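Local coordinates for protein putative exonuclease (Eubacterium rectale, PDB 3L0A) that is of unproven function but belongs to the PDDEXK nuclease-like superfamily, is probably a hydrolase, and binds a zinc ion through four cysteines, at residues Pro190-Gly195 with Ile206-Asp211; Ser112-Val117 with Tyr135-Ala140; Cys36-Met41 with Pro238-Leu243. All blocks are in the same frame, centred on the assembly; numbering follows the deposited sequence.

How the interactions relate
Interactions 1 and 2 lie on one mixed sheet, with centres about 14 Å apart, and they touch where Pro190 CD packs 3.2 Å from Val139 O. Strand 140-147 joins them: it pairs antiparallel with strand 126-136 of interaction 2 and parallel with strand 191-197 of interaction 1. Interaction 3 sits on the opposite side of the chain's centre, its own centre about 31 and 35 Å from those of interactions 1 and 2. Along the sequence interaction 2 closes before interaction 1 opens, and both are nested in the loop that interaction 3 closes. The zinc site thus ties chain ahead of strand 114-123 to chain beyond strand 204-209, enclosing both hairpins.

Interaction 1: residues Pro190-Gly195 with Ile206-Asp211; sequences PFFIAG and IIHVTD
His208 and Phe192 face each other as a non-hydrogen-bonded antiparallel pair, and the histidine can be traced atom by atom. Its CB starts against the phenyl rim, 3.6 Å from Phe192 CE2, and CG keeps to the same atom. With CG anti to the backbone N (chi1 -174°), the imidazole runs along the neighbouring strand toward Pro190. CD2 comes to 3.3 Å from Phe191 O, which lies at the ring edge, and NE2 ends 3.9 Å from Pro190 CB. The imidazole is sandwiched: the methyl CG2 of Thr210 sits over the centre of one face, and Phe192 CZ lies off-centre over the other. The two ring planes meet obliquely, at 35°.

At the tip, NE2 lies 2.8 Å from a water, which accepts from Phe191 N and donates to Val209 O and Asp211 OD1. This water links the backbones at the strand end and holds the imidazole edge in place; Asp211 OD1 has a second partner in Gln178.

Further along, Ile193 and Ile207 exchange two backbone bonds, of which Ile207 N to Ile193 O is 2.8 Å long and nearly straight at 170°. Beside Phe192 and His208, Ile206 turns CD1 onto Ala194 CB at 3.5 Å. The opposite sheet face carries Phe191, Ile193, Ile207 and Val209, with Val209 CG2 4.0 Å from Ile193 CD1 and also at the edge of the Phe191 ring.

Strand 140-147 pairs with the far side of 191-197, while a strand of the second subunit runs parallel to Ile207 and His208 and extends the sheet. These features define an antiparallel beta hairpin, built here into the central sheet of a PDDEXK-like domain.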
# COMPACT_ATOMS: atom_id res chain seq x y z
N PRO A 190 23.61 30.20 0.69
CA PRO A 190 22.63 29.31 1.30
C PRO A 190 21.87 28.46 0.27
O PRO A 190 21.71 28.87 -0.90
CB PRO A 190 21.67 30.29 2.00
CG PRO A 190 21.78 31.53 1.27
CD PRO A 190 23.18 31.61 0.78
N PHE A 191 21.40 27.29 0.71
CA PHE A 191 20.74 26.34 -0.15
C PHE A 191 19.31 26.14 0.34
O PHE A 191 19.08 25.87 1.53
CB PHE A 191 21.50 25.02 -0.14
CG PHE A 191 20.93 23.99 -1.07
CD1 PHE A 191 21.15 24.07 -2.43
CD2 PHE A 191 20.19 22.92 -0.58
CE1 PHE A 191 20.59 23.15 -3.30
CE2 PHE A 191 19.66 21.99 -1.42
CZ PHE A 191 19.87 22.09 -2.80
N PHE A 192 18.37 26.32 -0.59
CA PHE A 192 16.94 26.15 -0.39
C PHE A 192 16.37 25.14 -1.38
O PHE A 192 16.71 25.16 -2.57
CB PHE A 192 16.23 27.47 -0.64
CG PHE A 192 16.68 28.59 0.25
CD1 PHE A 192 17.73 29.42 -0.14
CD2 PHE A 192 16.03 28.85 1.46
CE1 PHE A 192 18.15 30.48 0.68
CE2 PHE A 192 16.42 29.93 2.27
CZ PHE A 192 17.49 30.74 1.88
N ILE A 193 15.51 24.26 -0.88
CA ILE A 193 14.66 23.41 -1.69
C ILE A 193 13.31 24.05 -1.81
O ILE A 193 12.69 24.45 -0.80
CB ILE A 193 14.54 22.01 -1.07
CG1 ILE A 193 15.89 21.27 -1.21
CG2 ILE A 193 13.41 21.22 -1.73
CD1 ILE A 193 16.07 20.08 -0.27
N ALA A 194 12.85 24.23 -3.04
CA ALA A 194 11.54 24.80 -3.27
C ALA A 194 10.65 23.60 -3.55
O ALA A 194 10.60 23.10 -4.67
CB ALA A 194 11.57 25.78 -4.47
N GLY A 195 9.98 23.10 -2.52
CA GLY A 195 9.20 21.89 -2.64
C GLY A 195 7.72 22.08 -2.93
O GLY A 195 7.06 22.98 -2.35
N ILE A 206 9.22 26.67 0.97
CA ILE A 206 10.65 26.93 0.79
C ILE A 206 11.39 26.39 2.01
O ILE A 206 11.09 26.80 3.13
CB ILE A 206 10.92 28.45 0.65
CG1 ILE A 206 10.33 28.99 -0.66
CG2 ILE A 206 12.40 28.73 0.62
CD1 ILE A 206 10.78 28.17 -1.98
N ILE A 207 12.32 25.46 1.83
CA ILE A 207 13.04 24.86 2.96
C ILE A 207 14.54 25.19 2.91
O ILE A 207 15.24 24.75 2.00
CB ILE A 207 12.88 23.36 2.97
CG1 ILE A 207 11.41 22.98 2.92
CG2 ILE A 207 13.56 22.73 4.22
CD1 ILE A 207 11.07 21.91 1.96
N HIS A 208 15.02 25.95 3.89
CA HIS A 208 16.47 26.22 4.05
C HIS A 208 17.17 25.03 4.72
O HIS A 208 16.82 24.63 5.85
CB HIS A 208 16.65 27.45 4.88
CG HIS A 208 18.07 27.92 5.00
ND1 HIS A 208 18.44 28.95 5.84
CD2 HIS A 208 19.21 27.47 4.42
CE1 HIS A 208 19.75 29.10 5.77
NE2 HIS A 208 20.24 28.20 4.94
N VAL A 209 18.12 24.44 4.00
CA VAL A 209 18.97 23.35 4.52
C VAL A 209 20.25 24.01 5.04
O VAL A 209 21.06 24.49 4.27
CB VAL A 209 19.31 22.33 3.41
CG1 VAL A 209 20.08 21.14 3.97
CG2 VAL A 209 18.04 21.86 2.67
N THR A 210 20.40 24.10 6.36
CA THR A 210 21.41 24.92 6.96
C THR A 210 22.83 24.36 6.84
O THR A 210 23.03 23.20 6.58
CB THR A 210 21.03 25.26 8.42
OG1 THR A 210 20.59 24.09 9.09
CG2 THR A 210 19.88 26.27 8.46
N ASP A 211 23.82 25.24 6.98
CA ASP A 211 25.20 24.89 6.66
C ASP A 211 25.80 23.81 7.58
O ASP A 211 26.72 23.13 7.17
CB ASP A 211 26.11 26.13 6.61
CG ASP A 211 25.71 27.14 5.50
OD1 ASP A 211 24.96 26.79 4.59
OD2 ASP A 211 26.17 28.31 5.55
O HOH W 1 22.38 26.83 3.65

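Interaction 2: residues Ser112-Val117 with Tyr135-Ala140; sequences SGQKQV and YIPGVA
Gln114 and Tyr135 project side by side from the same face of an antiparallel beta hairpin, at the open end of strands 114-123 and 126-136, away from their connecting turn. Their flat groups are nearly perpendicular, with amide and phenol planes 82° apart, and Gln114 OE1 comes to 4.2 Å from Tyr135 CD2. With CG anti to its carbonyl carbon (chi1 -61°) and the chain extended beyond, the glutamine reaches past the tyrosine to Pro137, crossing it at about a right angle; NE2 ends 3.5 Å from Pro137 CG.

The tyrosine ring has other neighbours. Pro137 N lies over the centre of one face, and Val117 meets CD2 obliquely with both methyls, CG1 being 4.0 Å from that carbon. At its far end, Tyr135 OH makes a weak hydrogen bond with Thr185.

Gly113 lets the backbones close in: its CA is 3.2 Å from Tyr135 O and 3.7 Å from Ile136 CG1. A CB at this position would point into the partner strand and collide with Tyr135 O.

Two bulges lie nearby. Gln116 and Val117 both face Met132 in a G1 bulge, next to the corner at Lys115 and Gln116. Val139 and Ala140 both face Ile136 in a classic bulge, so Ile136 O accepts from both of their amides.

The backbone bonds of the pair are unequal. Gln114 N to Tyr135 O is short but bent to 129° and counts as weak, whereas Tyr135 N reaches Gln114 O at 2.9 Å, a sound bond.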
# COMPACT_ATOMS: atom_id res chain seq x y z
N SER A 112 13.26 32.89 -9.16
CA SER A 112 13.51 33.97 -10.13
C SER A 112 14.98 34.03 -10.64
O SER A 112 15.32 34.91 -11.43
CB SER A 112 13.07 35.33 -9.57
OG SER A 112 13.83 35.71 -8.45
N GLY A 113 15.83 33.09 -10.22
CA GLY A 113 17.25 33.15 -10.61
C GLY A 113 17.50 32.64 -12.03
O GLY A 113 16.59 32.15 -12.72
N GLN A 114 18.76 32.71 -12.44
CA GLN A 114 19.18 32.10 -13.71
C GLN A 114 18.75 30.63 -13.70
O GLN A 114 18.70 30.01 -12.64
CB GLN A 114 20.68 32.31 -13.94
CG GLN A 114 21.05 33.81 -14.02
CD GLN A 114 22.58 34.11 -14.07
OE1 GLN A 114 23.41 33.21 -14.33
NE2 GLN A 114 22.94 35.38 -13.86
N LYS A 115 18.38 30.11 -14.87
CA LYS A 115 17.70 28.83 -15.01
C LYS A 115 18.65 27.78 -15.60
O LYS A 115 19.27 28.03 -16.63
CB LYS A 115 16.47 28.99 -15.93
CG LYS A 115 15.07 29.03 -15.24
CD LYS A 115 14.93 30.06 -14.11
CE LYS A 115 13.45 30.49 -13.80
NZ LYS A 115 13.28 31.96 -13.37
N GLN A 116 18.76 26.61 -14.95
CA GLN A 116 19.65 25.50 -15.40
C GLN A 116 21.14 25.91 -15.69
O GLN A 116 21.69 25.63 -16.76
CB GLN A 116 19.06 24.73 -16.61
CG GLN A 116 17.70 23.99 -16.37
CD GLN A 116 17.74 23.05 -15.20
OE1 GLN A 116 18.71 22.31 -14.99
NE2 GLN A 116 16.68 23.07 -14.41
N VAL A 117 21.76 26.54 -14.69
CA VAL A 117 23.11 27.07 -14.77
C VAL A 117 24.14 25.99 -14.51
O VAL A 117 24.11 25.39 -13.45
CB VAL A 117 23.32 28.21 -13.72
CG1 VAL A 117 24.72 28.84 -13.84
CG2 VAL A 117 22.24 29.27 -13.89
N TYR A 135 19.38 29.91 -9.79
CA TYR A 135 20.58 30.46 -9.14
C TYR A 135 20.49 31.96 -9.15
O TYR A 135 20.37 32.55 -10.23
CB TYR A 135 21.86 29.97 -9.87
CG TYR A 135 23.16 30.73 -9.64
CD1 TYR A 135 23.68 30.91 -8.37
CD2 TYR A 135 23.91 31.23 -10.71
CE1 TYR A 135 24.92 31.61 -8.16
CE2 TYR A 135 25.14 31.91 -10.52
CZ TYR A 135 25.65 32.10 -9.24
OH TYR A 135 26.86 32.79 -9.02
N ILE A 136 20.54 32.56 -7.95
CA ILE A 136 20.50 34.00 -7.80
C ILE A 136 21.91 34.44 -7.40
O ILE A 136 22.33 34.17 -6.28
CB ILE A 136 19.46 34.45 -6.73
CG1 ILE A 136 18.05 34.02 -7.12
CG2 ILE A 136 19.50 35.96 -6.58
CD1 ILE A 136 17.08 33.77 -5.91
N PRO A 137 22.64 35.08 -8.33
CA PRO A 137 24.06 35.32 -8.04
C PRO A 137 24.24 36.18 -6.80
O PRO A 137 23.57 37.21 -6.66
CB PRO A 137 24.57 36.05 -9.30
CG PRO A 137 23.56 35.69 -10.39
CD PRO A 137 22.25 35.51 -9.69
N GLY A 138 25.12 35.73 -5.90
CA GLY A 138 25.39 36.43 -4.66
C GLY A 138 24.30 36.35 -3.60
O GLY A 138 24.42 37.02 -2.57
N VAL A 139 23.27 35.53 -3.81
CA VAL A 139 22.19 35.39 -2.80
C VAL A 139 21.77 33.93 -2.48
O VAL A 139 21.67 33.57 -1.32
CB VAL A 139 20.94 36.35 -3.07
CG1 VAL A 139 21.32 37.63 -3.95
CG2 VAL A 139 19.82 35.65 -3.68
N ALA A 140 21.54 33.08 -3.47
CA ALA A 140 21.02 31.75 -3.17
C ALA A 140 21.06 30.79 -4.30
O ALA A 140 21.02 31.19 -5.45
CB ALA A 140 19.59 31.84 -2.66

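Interaction 3: residues Cys36-Met41 with Pro238-Leu243; sequences CEFYGM and PDRCEL. With ZN (zinc ion), chain B.
Over the Phe38 ring lies the guanidinium of Arg240, flat against one face: the planes are 22° apart, the centres 4.0 Å, and NE sits above the middle of the ring. CD of the same arginine makes a CH-pi contact over that face, while NH2 approaches the rim 3.6 Å from Phe38 CE1. The arginine chain is extended from CG to NE, which lays methylenes and charge along the ring as a cation-pi stack. Helix 245-250 supplies further neighbours of the phenyl group through Cys246, Cys247 and Asn250. With an alanine in place of Phe38, the Arg240 guanidinium is likely to lose its aromatic platform and be free to swing, with a gap opened beside Cys247.

One backbone bond and one backbone-to-carboxylate bond fix the loop to the first turn of helix 37-45. Phe38 N donates to Asp239 O at 3.0 Å, and Asp239 N reaches Glu37 OE1 at 3.2 Å on the anti side of the carboxylate, somewhat out of its plane. That glutamate also forms a salt bridge with Arg227, which would partly offset the nearby Asp239 carboxylate. Pro238 CB packs on Glu37 CB.

Cys36 caps the helix: its SG accepts from Tyr39 N, and also from Cys241 N at 3.4 Å with a nearly straight 173°. Such N-H donors would be expected to stabilise a thiolate bound to metal. Cys36 SG lies 2.2 Å and Cys241 SG 2.3 Å from the zinc ion, and Cys244 and Cys247 complete a four-cysteine site. One early cysteine joined to a late CxxCxxC cluster recalls the iron-sulfur sites of Cas4 and AddB nucleases, here holding zinc.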
# COMPACT_ATOMS: atom_id res chain seq x y z
N CYS A 36 25.15 0.71 -5.01
CA CYS A 36 25.52 -0.39 -5.90
C CYS A 36 26.56 0.09 -6.90
O CYS A 36 26.25 0.82 -7.84
CB CYS A 36 24.28 -0.93 -6.64
SG CYS A 36 24.61 -2.38 -7.65
N GLU A 37 27.79 -0.36 -6.69
CA GLU A 37 28.94 0.08 -7.50
C GLU A 37 28.84 -0.37 -8.98
O GLU A 37 29.10 0.40 -9.90
CB GLU A 37 30.24 -0.42 -6.85
CG GLU A 37 30.40 0.08 -5.40
CD GLU A 37 31.74 -0.22 -4.75
OE1 GLU A 37 32.40 -1.19 -5.15
OE2 GLU A 37 32.14 0.52 -3.82
N PHE A 38 28.46 -1.63 -9.15
CA PHE A 38 28.21 -2.25 -10.44
C PHE A 38 27.23 -1.42 -11.26
O PHE A 38 27.53 -1.03 -12.37
CB PHE A 38 27.65 -3.64 -10.17
CG PHE A 38 27.32 -4.43 -11.40
CD1 PHE A 38 28.32 -4.82 -12.28
CD2 PHE A 38 26.02 -4.80 -11.67
CE1 PHE A 38 28.00 -5.54 -13.43
CE2 PHE A 38 25.69 -5.52 -12.80
CZ PHE A 38 26.67 -5.88 -13.68
N TYR A 39 26.05 -1.13 -10.68
CA TYR A 39 25.06 -0.28 -11.33
C TYR A 39 25.66 1.02 -11.82
O TYR A 39 25.39 1.47 -12.94
CB TYR A 39 23.91 0.01 -10.37
CG TYR A 39 22.95 1.11 -10.77
CD1 TYR A 39 22.04 0.93 -11.79
CD2 TYR A 39 22.93 2.31 -10.08
CE1 TYR A 39 21.12 1.95 -12.15
CE2 TYR A 39 22.01 3.34 -10.41
CZ TYR A 39 21.11 3.15 -11.44
OH TYR A 39 20.24 4.16 -11.77
N GLY A 40 26.52 1.60 -10.99
CA GLY A 40 27.17 2.83 -11.33
C GLY A 40 28.15 2.72 -12.49
O GLY A 40 28.32 3.70 -13.25
N MSE A 41 28.80 1.57 -12.59
CA MSE A 41 29.81 1.32 -13.64
C MSE A 41 29.10 0.92 -14.94
O MSE A 41 29.48 1.37 -16.00
CB MSE A 41 30.78 0.23 -13.21
CG MSE A 41 31.76 0.66 -12.11
SE MSE A 41 32.96 2.03 -12.69
CE MSE A 41 34.28 0.84 -13.49
N PRO A 238 33.96 -3.65 -9.01
CA PRO A 238 32.80 -3.11 -8.29
C PRO A 238 31.95 -4.18 -7.62
O PRO A 238 31.72 -5.22 -8.22
CB PRO A 238 31.97 -2.50 -9.41
CG PRO A 238 32.33 -3.31 -10.64
CD PRO A 238 33.80 -3.54 -10.47
N ASP A 239 31.48 -3.93 -6.41
CA ASP A 239 30.52 -4.83 -5.78
C ASP A 239 29.12 -4.68 -6.38
O ASP A 239 28.74 -3.62 -6.86
CB ASP A 239 30.43 -4.57 -4.27
CG ASP A 239 31.76 -4.84 -3.54
OD1 ASP A 239 32.55 -5.74 -3.94
OD2 ASP A 239 31.98 -4.12 -2.53
N ARG A 240 28.34 -5.75 -6.31
CA ARG A 240 26.95 -5.76 -6.75
C ARG A 240 26.04 -5.84 -5.54
O ARG A 240 26.23 -6.70 -4.70
CB ARG A 240 26.70 -6.99 -7.60
CG ARG A 240 27.55 -7.08 -8.84
CD ARG A 240 27.04 -8.17 -9.77
NE ARG A 240 27.87 -8.31 -10.98
CZ ARG A 240 27.55 -9.07 -12.02
NH1 ARG A 240 26.44 -9.79 -12.02
NH2 ARG A 240 28.35 -9.14 -13.07
N CYS A 241 25.05 -4.95 -5.45
CA CYS A 241 24.12 -4.98 -4.34
C CYS A 241 23.26 -6.21 -4.46
O CYS A 241 22.74 -6.71 -3.48
CB CYS A 241 23.23 -3.73 -4.29
SG CYS A 241 21.99 -3.59 -5.62
N GLU A 242 23.11 -6.70 -5.69
CA GLU A 242 22.26 -7.84 -5.97
C GLU A 242 20.78 -7.59 -5.60
O GLU A 242 20.00 -8.52 -5.51
CB GLU A 242 22.78 -9.14 -5.30
CG GLU A 242 24.19 -9.59 -5.73
CD GLU A 242 24.24 -10.21 -7.15
OE1 GLU A 242 23.22 -10.25 -7.89
OE2 GLU A 242 25.32 -10.67 -7.54
N LEU A 243 20.40 -6.33 -5.45
CA LEU A 243 19.03 -5.98 -5.14
C LEU A 243 18.39 -4.96 -6.11
O LEU A 243 17.29 -4.50 -5.86
CB LEU A 243 18.96 -5.44 -3.69
CG LEU A 243 19.28 -6.46 -2.57
CD1 LEU A 243 19.28 -5.79 -1.16
CD2 LEU A 243 18.29 -7.64 -2.60
ZN ZN B . 22.84 -3.61 -7.78